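Local coordinates for ribonuclease P protein component 3 (Thermococcus kodakarensis KOD1, PDB 3WYZ), which is probably a protein subunit of ribonuclease P, the RNA-based enzyme that matures tRNA by cutting the 5' leader from its precursors, at residues Met160-Trp163 against Gln164-Lys168. Numbering follows the deposited sequence.
Sequences MKTW and QLVKK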
loop_
_atom_site.group_PDB
_atom_site.type_symbol
_atom_site.label_atom_id
_atom_site.label_comp_id
_atom_site.label_asym_id
_atom_site.label_seq_id
_atom_site.Cartn_x
_atom_site.Cartn_y
_atom_site.Cartn_z
ATOM N N MET A 160 2.939 6.370 13.507
ATOM C CA MET A 160 2.833 5.829 14.860
ATOM C C MET A 160 1.379 5.730 15.319
ATOM O O MET A 160 0.989 4.715 15.883
ATOM C CB MET A 160 3.635 6.675 15.853
ATOM C CG MET A 160 5.142 6.546 15.698
ATOM S SD MET A 160 6.049 7.741 16.701
ATOM C CE MET A 160 7.678 7.687 15.950
ATOM N N LYS A 161 0.586 6.773 15.079
ATOM C CA LYS A 161 -0.833 6.771 15.466
ATOM C C LYS A 161 -1.611 5.690 14.712
ATOM O O LYS A 161 -2.427 4.978 15.297
ATOM C CB LYS A 161 -1.495 8.137 15.217
ATOM C CG LYS A 161 -0.951 9.283 16.065
ATOM C CD LYS A 161 -2.038 10.296 16.416
ATOM C CE LYS A 161 -1.464 11.663 16.784
ATOM N NZ LYS A 161 -2.419 12.485 17.588
ATOM N N THR A 162 -1.355 5.581 13.412
ATOM C CA THR A 162 -2.006 4.586 12.579
ATOM C C THR A 162 -1.591 3.167 12.974
ATOM O O THR A 162 -2.422 2.260 13.007
ATOM C CB THR A 162 -1.697 4.818 11.092
ATOM O OG1 THR A 162 -2.123 6.135 10.713
ATOM C CG2 THR A 162 -2.403 3.807 10.232
ATOM N N TRP A 163 -0.311 2.971 13.267
ATOM C CA TRP A 163 0.165 1.657 13.700
ATOM C C TRP A 163 -0.534 1.209 14.987
ATOM O O TRP A 163 -0.983 0.078 15.081
ATOM C CB TRP A 163 1.684 1.651 13.896
ATOM C CG TRP A 163 2.168 0.513 14.753
ATOM C CD1 TRP A 163 2.820 0.607 15.939
ATOM C CD2 TRP A 163 2.000 -0.891 14.497
ATOM N NE1 TRP A 163 3.086 -0.649 16.440
ATOM C CE2 TRP A 163 2.587 -1.585 15.577
ATOM C CE3 TRP A 163 1.401 -1.623 13.466
ATOM C CZ2 TRP A 163 2.613 -2.983 15.651
ATOM C CZ3 TRP A 163 1.423 -3.019 13.540
ATOM C CH2 TRP A 163 2.023 -3.681 14.634
ATOM N N GLN A 164 -0.630 2.100 15.968
ATOM C CA GLN A 164 -1.237 1.777 17.262
ATOM C C GLN A 164 -2.695 1.344 17.104
ATOM O O GLN A 164 -3.169 0.468 17.809
ATOM C CB GLN A 164 -1.157 2.982 18.208
ATOM C CG GLN A 164 0.254 3.319 18.684
ATOM C CD GLN A 164 0.348 4.694 19.334
ATOM O OE1 GLN A 164 -0.512 5.079 20.121
ATOM N NE2 GLN A 164 1.398 5.435 19.010
ATOM N N LEU A 165 -3.399 1.991 16.172
ATOM C CA LEU A 165 -4.785 1.648 15.843
ATOM C C LEU A 165 -4.856 0.325 15.084
ATOM O O LEU A 165 -5.618 -0.559 15.453
ATOM C CB LEU A 165 -5.436 2.756 15.002
ATOM C CG LEU A 165 -5.856 4.005 15.778
ATOM C CD1 LEU A 165 -6.132 5.172 14.836
ATOM C CD2 LEU A 165 -7.072 3.709 16.639
ATOM N N VAL A 166 -4.062 0.213 14.020
ATOM C CA VAL A 166 -3.924 -1.019 13.246
ATOM C C VAL A 166 -3.654 -2.221 14.156
ATOM O O VAL A 166 -4.273 -3.279 14.006
ATOM C CB VAL A 166 -2.780 -0.890 12.206
ATOM C CG1 VAL A 166 -2.285 -2.247 11.736
ATOM C CG2 VAL A 166 -3.220 -0.047 11.011
ATOM N N LYS A 167 -2.727 -2.051 15.089
ATOM C CA LYS A 167 -2.344 -3.121 15.994
ATOM C C LYS A 167 -3.483 -3.516 16.938
ATOM O O LYS A 167 -3.723 -4.711 17.159
ATOM C CB LYS A 167 -1.106 -2.715 16.790
ATOM C CG LYS A 167 -0.444 -3.859 17.540
ATOM C CD LYS A 167 -0.511 -3.651 19.040
ATOM C CE LYS A 167 0.480 -4.541 19.777
ATOM N NZ LYS A 167 0.831 -3.977 21.113
ATOM N N LYS A 168 -4.183 -2.515 17.475
ATOM C CA LYS A 168 -5.276 -2.752 18.416
ATOM C C LYS A 168 -6.465 -3.443 17.750
ATOM O O LYS A 168 -7.039 -4.370 18.306
ATOM C CB LYS A 168 -5.741 -1.435 19.043
ATOM C CG LYS A 168 -6.598 -1.620 20.290
ATOM C CD LYS A 168 -7.172 -0.306 20.782
ATOM C CE LYS A 168 -6.122 0.569 21.452
ATOM N NZ LYS A 168 -6.479 2.015 21.355
#
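The indole of W163 lies along the helix over the next turn, and the aliphatic part of K167 packs against it. CB of K167 stands over one face of the six-membered ring, 3.9 Å from its centroid and only 9° off the ring normal, a CH-pi contact. CG of K167 follows at 3.7 Å from W163 CZ2, displaced toward the rim. The ring reaches this place because CG of W163 is anti to the backbone N (chi1 161°), which swings the indole toward the C-terminal end of the helix. Lysine suits the exposed partner position: its CB and CG meet the ring while the chain, bent at chi2, carries the ammonium onward. V166 borders the same ring, its side chain crossing the indole at about a right angle, with CG1 4.1 Å from W163 CE3. Its other methyl, CG2, lies 4.0 Å from CG2 of T162, so two beta-branched residues a turn apart, both buried, bring their methyls together on the side toward the sheet. The hydroxyl of T162 is turned back to the carbonyl of F158 by a hydrogen bond, which satisfies it without breaking the apolar surface. With an alanine in place of W163, CB and CG of K167 and CG1 of V166 would probably lose their flat partner, and the lysine chain would be set free to turn. Backbone bonds fix the spacing of these side chains: K167 N donates to W163 O at 2.8 Å, and V166 N to T162 O at 2.8 Å.

All this belongs to the last turns of helix 149-168, one of the outer helices of the TIM barrel-like fold. T162 and V166 face strand 136-140, L165 leans on helix 124-133, and W163 and K167 both touch E204 of helix 202-209.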